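Local coordinates for polyketide synthase PksJ (Bacillus subtilis subsp. subtilis, PDB 4J1Q), which carries a ketoreductase domain of the bacillaene assembly line, which uses NADPH to reduce alpha- and beta-keto groups of polyketide intermediates stereoselectively, at residues Met89-Ile92 / Phe93-Leu96; Ala124-Ser127 / Gly128-Thr132; Glu305-Gln308 / Glu309-Pro313. All blocks are in the same frame, centred on the assembly; numbering follows the deposited sequence.

Interaction 1. Residues Met89-Ile92 / Phe93-Leu96; sequences MQNI and FELL
Gln90 and Glu94, one turn apart on helix 81-98, cross at a slant, the aliphatic CG of Gln90 lying 3.9 Å from the carboxylate carbon CD of Glu94. Their flat ends are skewed, with the amide and carboxylate planes 51° apart. The Gln90 OE1 to Glu94 OE2 separation of 3.7 Å brings two oxygens side by side and makes no hydrogen bond. Glu94 swings its CG beside its own backbone N (chi1 -66°), and this turns the chain back over the preceding turn, where Glu94 CG sits 3.1 Å from Gln90 O. From the neighbouring residue, Asn91 OD1 comes within 4.1 Å of Glu94 OE1, another approach of oxygen to oxygen.

Phe93 leaves the same turn in another direction. Its CB touches Met89 O at 3.1 Å, while Gln90 O lies near the plane of the ring, at its edge. Beneath these side chains runs the regular alpha-helical ladder, in which the carbonyls of Met89, Gln90, Asn91 and Ile92 each receive the amide four residues on; the bond from Phe93 N to Met89 O, for instance, measures 2.8 Å.

What positions the groups lies one shell out. Glu94 OE2 accepts a hydrogen bond from Asn304 ND2, and the Phe93 ring stacks with that of Phe307, so helix 304-324 takes both the polar and the aromatic side chain. Ile92, on a buried face, packs on Leu129 and Phe130 of helix 126-136, and Leu95 reaches strand 70-74. The chemistry implies that Glu94 draws its polar satisfaction from the neighbouring helix, whereas within this turn it contributes van der Waals contact and a local concentration of oxygens, which would probably make the carboxylate depend on Asn304 and could raise its proton affinity.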
loop_
_atom_site.group_PDB
_atom_site.type_symbol
_atom_site.label_atom_id
_atom_site.label_comp_id
_atom_site.label_asym_id
_atom_site.label_seq_id
_atom_site.Cartn_x
_atom_site.Cartn_y
_atom_site.Cartn_z
ATOM N N MET A 89 0.940 -13.664 -3.594
ATOM C CA MET A 89 0.652 -12.692 -4.647
ATOM C C MET A 89 1.097 -13.217 -5.996
ATOM O O MET A 89 0.382 -13.081 -6.987
ATOM C CB MET A 89 1.328 -11.336 -4.362
ATOM C CG MET A 89 0.777 -10.607 -3.153
ATOM S SD MET A 89 -1.013 -10.325 -3.245
ATOM C CE MET A 89 -1.590 -11.558 -2.069
ATOM N N GLN A 90 2.265 -13.849 -6.021
ATOM C CA GLN A 90 2.750 -14.455 -7.243
ATOM C C GLN A 90 1.847 -15.581 -7.699
ATOM O O GLN A 90 1.632 -15.755 -8.910
ATOM C CB GLN A 90 4.186 -14.964 -7.082
ATOM C CG GLN A 90 4.716 -15.595 -8.349
ATOM C CD GLN A 90 6.152 -16.077 -8.222
ATOM O OE1 GLN A 90 6.412 -17.282 -8.285
ATOM N NE2 GLN A 90 7.093 -15.141 -8.080
ATOM N N ASN A 91 1.339 -16.365 -6.746
ATOM C CA ASN A 91 0.374 -17.423 -7.083
ATOM C C ASN A 91 -0.905 -16.857 -7.689
ATOM O O ASN A 91 -1.364 -17.379 -8.710
ATOM C CB ASN A 91 0.016 -18.260 -5.857
ATOM C CG ASN A 91 1.206 -19.011 -5.307
ATOM O OD1 ASN A 91 2.110 -19.376 -6.049
ATOM N ND2 ASN A 91 1.245 -19.182 -3.998
ATOM N N ILE A 92 -1.456 -15.780 -7.086
ATOM C CA ILE A 92 -2.627 -15.108 -7.661
ATOM C C ILE A 92 -2.282 -14.628 -9.043
ATOM O O ILE A 92 -3.071 -14.757 -9.988
ATOM C CB ILE A 92 -3.062 -13.836 -6.894
ATOM C CG1 ILE A 92 -3.329 -14.127 -5.408
ATOM C CG2 ILE A 92 -4.270 -13.211 -7.578
ATOM C CD1 ILE A 92 -3.860 -15.503 -5.147
ATOM N N PHE A 93 -1.088 -14.065 -9.145
ATOM C CA PHE A 93 -0.623 -13.456 -10.376
ATOM C C PHE A 93 -0.497 -14.505 -11.477
ATOM O O PHE A 93 -0.928 -14.273 -12.616
ATOM C CB PHE A 93 0.700 -12.741 -10.092
ATOM C CG PHE A 93 1.500 -12.404 -11.310
ATOM C CD1 PHE A 93 1.085 -11.400 -12.161
ATOM C CD2 PHE A 93 2.761 -12.960 -11.495
ATOM C CE1 PHE A 93 1.882 -11.012 -13.218
ATOM C CE2 PHE A 93 3.565 -12.573 -12.535
ATOM C CZ PHE A 93 3.134 -11.576 -13.392
ATOM N N GLU A 94 -0.017 -15.695 -11.117
ATOM C CA GLU A 94 0.175 -16.761 -12.118
ATOM C C GLU A 94 -1.151 -17.397 -12.486
ATOM O O GLU A 94 -1.335 -17.851 -13.592
ATOM C CB GLU A 94 1.150 -17.827 -11.623
ATOM C CG GLU A 94 2.571 -17.319 -11.450
ATOM C CD GLU A 94 3.500 -18.370 -10.877
ATOM O OE1 GLU A 94 3.069 -19.146 -9.996
ATOM O OE2 GLU A 94 4.663 -18.437 -11.321
ATOM N N LEU A 95 -2.072 -17.400 -11.535
ATOM C CA LEU A 95 -3.446 -17.787 -11.786
ATOM C C LEU A 95 -4.120 -16.924 -12.858
ATOM O O LEU A 95 -4.662 -17.441 -13.817
ATOM C CB LEU A 95 -4.222 -17.732 -10.481
ATOM C CG LEU A 95 -5.693 -18.088 -10.537
ATOM C CD1 LEU A 95 -5.884 -19.570 -10.874
ATOM C CD2 LEU A 95 -6.351 -17.730 -9.219
ATOM N N LEU A 96 -4.058 -15.607 -12.716
ATOM C CA LEU A 96 -4.650 -14.709 -13.721
ATOM C C LEU A 96 -4.059 -14.968 -15.104
ATOM O O LEU A 96 -4.795 -15.179 -16.071
ATOM C CB LEU A 96 -4.421 -13.243 -13.354
ATOM C CG LEU A 96 -5.068 -12.754 -12.057
ATOM C CD1 LEU A 96 -4.523 -11.375 -11.702
ATOM C CD2 LEU A 96 -6.582 -12.717 -12.180
#

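Interaction 2. Residues Ala124-Ser127 / Gly128-Thr132; sequences AGVS and GLFKT
Val126 presents CG2 to one face of the Phe130 ring, with the methyl carbon 4.1 Å from Phe130 CE1, so that the aromatic plane rests against the valine one turn before it. The chi1 of Val126 (69°) sets CG1 between the backbone N and the carbonyl carbon and leaves CG2 as the branch that faces the ring. The same two residues share a main-chain bond, Phe130 N to Val126 O at 3.0 Å, whose donor lies in the carbonyl plane.

Ser127 and Lys131 form a second pair, polar at its tip and aliphatic at its base. Lys131 CG passes 3.2 Å from Ser127 O, and the lysine chain then turns at its last torsion (chi4 85°) to bring NZ 3.3 Å from Ser127 OG. That hydrogen bond is weak, and NZ has a further weak one to Gln171 OE1, so two slight partners share the ammonium group.

Thr132 adds its own grip inside the second half of the stretch. Its OG1 and its N both donate to Gly128 O, from opposite faces of the carbonyl plane, while Asn345 N bonds to the same hydroxyl oxygen. Glycine at 125 and at 128 accompanies the passage from a 3-10 turn into the alpha helix, with Gly128 N bonding to Gly125 O.

Phe130 touches Ile110 and Ala112 of strand 108-115 and Ala142 of strand 140-147. Strand 108-115, helix 126-136 and strand 140-147 form a beta-alpha-beta crossover, consistent with the truncated Rossmann-like structural subdomain of modular polyketide ketoreductases, as distinct from the catalytic half that binds NADPH.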
loop_
_atom_site.group_PDB
_atom_site.type_symbol
_atom_site.label_atom_id
_atom_site.label_comp_id
_atom_site.label_asym_id
_atom_site.label_seq_id
_atom_site.Cartn_x
_atom_site.Cartn_y
_atom_site.Cartn_z
ATOM N N ALA A 124 -5.058 -9.054 3.106
ATOM C CA ALA A 124 -6.115 -8.191 2.580
ATOM C C ALA A 124 -5.551 -7.241 1.514
ATOM O O ALA A 124 -6.287 -6.723 0.653
ATOM C CB ALA A 124 -6.760 -7.383 3.711
ATOM N N GLY A 125 -4.249 -6.980 1.610
ATOM C CA GLY A 125 -3.537 -6.290 0.546
ATOM C C GLY A 125 -3.753 -6.846 -0.861
ATOM O O GLY A 125 -3.533 -6.146 -1.847
ATOM N N VAL A 126 -4.104 -8.118 -0.974
ATOM C CA VAL A 126 -4.299 -8.720 -2.293
ATOM C C VAL A 126 -5.291 -7.877 -3.103
ATOM O O VAL A 126 -5.367 -7.964 -4.322
ATOM C CB VAL A 126 -4.800 -10.160 -2.203
ATOM C CG1 VAL A 126 -6.226 -10.194 -1.680
ATOM C CG2 VAL A 126 -4.708 -10.821 -3.572
ATOM N N SER A 127 -6.008 -7.009 -2.417
ATOM C CA SER A 127 -6.933 -6.106 -3.081
ATOM C C SER A 127 -6.325 -5.152 -4.129
ATOM O O SER A 127 -6.983 -4.822 -5.117
ATOM C CB SER A 127 -7.646 -5.265 -2.054
ATOM O OG SER A 127 -8.422 -4.297 -2.730
ATOM N N GLY A 128 -5.118 -4.644 -3.882
ATOM C CA GLY A 128 -4.392 -3.901 -4.918
ATOM C C GLY A 128 -4.267 -4.693 -6.206
ATOM O O GLY A 128 -4.489 -4.163 -7.304
ATOM N N LEU A 129 -3.877 -5.963 -6.083
ATOM C CA LEU A 129 -3.771 -6.840 -7.247
ATOM C C LEU A 129 -5.139 -7.043 -7.955
ATOM O O LEU A 129 -5.214 -6.991 -9.192
ATOM C CB LEU A 129 -3.124 -8.193 -6.871
ATOM C CG LEU A 129 -2.863 -9.316 -7.904
ATOM C CD1 LEU A 129 -2.227 -8.872 -9.195
ATOM C CD2 LEU A 129 -1.979 -10.387 -7.314
ATOM N N PHE A 130 -6.193 -7.272 -7.174
ATOM C CA PHE A 130 -7.557 -7.548 -7.730
ATOM C C PHE A 130 -8.144 -6.356 -8.512
ATOM O O PHE A 130 -8.647 -6.516 -9.628
ATOM C CB PHE A 130 -8.510 -7.955 -6.598
ATOM C CG PHE A 130 -8.438 -9.429 -6.267
ATOM C CD1 PHE A 130 -7.413 -10.220 -6.789
ATOM C CD2 PHE A 130 -9.431 -10.041 -5.522
ATOM C CE1 PHE A 130 -7.372 -11.589 -6.560
ATOM C CE2 PHE A 130 -9.378 -11.404 -5.265
ATOM C CZ PHE A 130 -8.363 -12.189 -5.812
ATOM N N LYS A 131 -7.952 -5.155 -7.980
ATOM C CA LYS A 131 -8.344 -3.948 -8.680
ATOM C C LYS A 131 -7.602 -3.732 -9.994
ATOM O O LYS A 131 -8.218 -3.384 -11.000
ATOM C CB LYS A 131 -8.168 -2.736 -7.770
ATOM C CG LYS A 131 -9.076 -2.813 -6.560
ATOM C CD LYS A 131 -9.156 -1.460 -5.870
ATOM C CE LYS A 131 -10.507 -1.327 -5.165
ATOM N NZ LYS A 131 -10.438 -1.953 -3.825
ATOM N N THR A 132 -6.300 -4.005 -10.022
ATOM C CA THR A 132 -5.567 -3.908 -11.283
ATOM C C THR A 132 -6.038 -4.970 -12.262
ATOM O O THR A 132 -6.388 -4.652 -13.381
ATOM C CB THR A 132 -4.050 -3.998 -11.074
ATOM O OG1 THR A 132 -3.643 -2.929 -10.202
ATOM C CG2 THR A 132 -3.290 -3.891 -12.434
#

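Interaction 3. Residues Glu305-Gln308 / Glu309-Pro313; sequences EEFQ and EVLQP
Phe307 O is gripped by two amides of the following turn. Leu311 N donates from within the carbonyl plane at 3.2 Å, the regular helical bond, and Val310 N adds a weak second bond at 3.3 Å. The Val310 amide is shared in turn, since its stronger bond runs to Glu306 O at 3.0 Å.

Around these carbonyls the side chains close in. Val310 CG1 stands 3.1 Å from Glu306 O, and its chi1 of -8° nearly eclipses the methyl with the backbone N, a strained setting for a valine. Leu311 CD1 approaches the Phe307 ring obliquely, 3.4 Å from Phe307 CE2, a tight apolar contact. Gln308 folds back at its second torsion (chi2 -56°), which carries its amide across the same leucine, with Gln308 OE1 3.9 Å from Leu311 CD1. That one methyl thus lies beside an aromatic ring and an amide alike.

One residue later the hydrogen bonding falters: Gln312 N reaches Gln308 O only weakly, with an N-H...O angle of 130°. Pro313 has no N-H to offer the preceding turn, and the helix kinks there. Gln312 also bends its side chain, bringing CG 3.2 Å from Gln308 O; its NE2 bonds to Gln86 OE1. Glu306 turns to Lys302, with which it makes a salt bridge.

The kinked end touches the bound NADPH through Pro313, whose carbonyl accepts a hydrogen bond from His289 NE2 at the end of strand 286-289. Phe307 and Gln308 lean on helix 81-98 through Met89 and Gln90, while Val310 and Leu311 face Asp350 and Ala354 of helix 349-370. Helix 304-324 therefore packs against both helices, with its kink at the cofactor pocket.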
loop_
_atom_site.group_PDB
_atom_site.type_symbol
_atom_site.label_atom_id
_atom_site.label_comp_id
_atom_site.label_asym_id
_atom_site.label_seq_id
_atom_site.Cartn_x
_atom_site.Cartn_y
_atom_site.Cartn_z
ATOM N N GLU A 305 10.010 -12.348 -12.120
ATOM C CA GLU A 305 11.158 -11.620 -11.575
ATOM C C GLU A 305 10.841 -10.149 -11.367
ATOM O O GLU A 305 11.192 -9.551 -10.328
ATOM C CB GLU A 305 12.395 -11.760 -12.476
ATOM C CG GLU A 305 12.933 -13.171 -12.582
ATOM C CD GLU A 305 12.127 -14.027 -13.535
ATOM O OE1 GLU A 305 11.695 -15.131 -13.122
ATOM O OE2 GLU A 305 11.928 -13.592 -14.691
ATOM N N GLU A 306 10.206 -9.547 -12.364
ATOM C CA GLU A 306 9.855 -8.140 -12.276
ATOM C C GLU A 306 8.825 -7.945 -11.170
ATOM O O GLU A 306 8.955 -7.024 -10.329
ATOM C CB GLU A 306 9.284 -7.649 -13.603
ATOM C CG GLU A 306 9.205 -6.140 -13.665
ATOM C CD GLU A 306 8.556 -5.641 -14.929
ATOM O OE1 GLU A 306 9.218 -4.888 -15.673
ATOM O OE2 GLU A 306 7.356 -5.926 -15.131
ATOM N N PHE A 307 7.800 -8.795 -11.198
ATOM C CA PHE A 307 6.780 -8.842 -10.160
ATOM C C PHE A 307 7.367 -8.851 -8.739
ATOM O O PHE A 307 7.109 -7.959 -7.958
ATOM C CB PHE A 307 5.875 -10.064 -10.385
ATOM C CG PHE A 307 4.591 -10.022 -9.609
ATOM C CD1 PHE A 307 3.464 -9.407 -10.144
ATOM C CD2 PHE A 307 4.519 -10.534 -8.316
ATOM C CE1 PHE A 307 2.280 -9.326 -9.420
ATOM C CE2 PHE A 307 3.334 -10.460 -7.586
ATOM C CZ PHE A 307 2.211 -9.854 -8.141
ATOM N N GLN A 308 8.198 -9.832 -8.420
ATOM C CA GLN A 308 8.835 -9.897 -7.092
ATOM C C GLN A 308 9.651 -8.667 -6.815
ATOM O O GLN A 308 9.773 -8.233 -5.663
ATOM C CB GLN A 308 9.736 -11.139 -6.940
ATOM C CG GLN A 308 8.951 -12.444 -6.732
ATOM C CD GLN A 308 8.024 -12.363 -5.534
ATOM O OE1 GLN A 308 6.894 -12.823 -5.589
ATOM N NE2 GLN A 308 8.508 -11.764 -4.436
ATOM N N GLU A 309 10.315 -8.166 -7.844
ATOM C CA GLU A 309 11.248 -7.064 -7.688
ATOM C C GLU A 309 10.542 -5.777 -7.280
ATOM O O GLU A 309 11.078 -4.978 -6.521
ATOM C CB GLU A 309 11.994 -6.858 -8.987
ATOM C CG GLU A 309 13.006 -5.734 -8.990
ATOM C CD GLU A 309 13.426 -5.365 -10.413
ATOM O OE1 GLU A 309 13.841 -6.255 -11.199
ATOM O OE2 GLU A 309 13.258 -4.187 -10.785
ATOM N N VAL A 310 9.328 -5.547 -7.772
ATOM C CA VAL A 310 8.624 -4.373 -7.267
ATOM C C VAL A 310 7.920 -4.560 -5.924
ATOM O O VAL A 310 7.781 -3.597 -5.181
ATOM C CB VAL A 310 7.773 -3.626 -8.320
ATOM C CG1 VAL A 310 7.995 -4.167 -9.722
ATOM C CG2 VAL A 310 6.303 -3.571 -7.922
ATOM N N LEU A 311 7.576 -5.799 -5.577
ATOM C CA LEU A 311 7.053 -6.111 -4.242
ATOM C C LEU A 311 8.104 -5.924 -3.146
ATOM O O LEU A 311 7.779 -5.505 -2.042
ATOM C CB LEU A 311 6.532 -7.547 -4.171
ATOM C CG LEU A 311 5.255 -7.929 -4.899
ATOM C CD1 LEU A 311 5.064 -9.433 -4.826
ATOM C CD2 LEU A 311 4.031 -7.219 -4.338
ATOM N N GLN A 312 9.357 -6.246 -3.452
ATOM C CA GLN A 312 10.365 -6.434 -2.416
ATOM C C GLN A 312 10.481 -5.262 -1.439
ATOM O O GLN A 312 10.146 -5.417 -0.255
ATOM C CB GLN A 312 11.725 -6.806 -3.037
ATOM C CG GLN A 312 11.884 -8.298 -3.313
ATOM C CD GLN A 312 12.533 -9.021 -2.147
ATOM O OE1 GLN A 312 13.756 -9.090 -2.057
ATOM N NE2 GLN A 312 11.721 -9.522 -1.222
ATOM N N PRO A 313 10.862 -4.063 -1.945
ATOM C CA PRO A 313 11.140 -2.924 -1.046
ATOM C C PRO A 313 9.952 -2.506 -0.209
ATOM O O PRO A 313 10.130 -2.005 0.904
ATOM C CB PRO A 313 11.514 -1.776 -2.009
ATOM C CG PRO A 313 11.021 -2.225 -3.362
ATOM C CD PRO A 313 11.110 -3.722 -3.361
#

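All three are turns of single helices, yet their surroundings differ. Interaction 2 is the most buried, its helix lying against strands 108-115 and 140-147; interactions 1 and 3 are partly buried, with carboxylates and amides on their outer sides. Helix 81-98 is the common neighbour: it meets the helices of both other interactions, by aliphatic packing in one case and an aromatic stack in the other. Interactions 2 and 3 come near each other without touching. Chemistry follows place: an apolar face with a weak serine-lysine bond in 124-132, neighbouring oxygens in 89-96, and in 305-313 a proline kink beside NADPH.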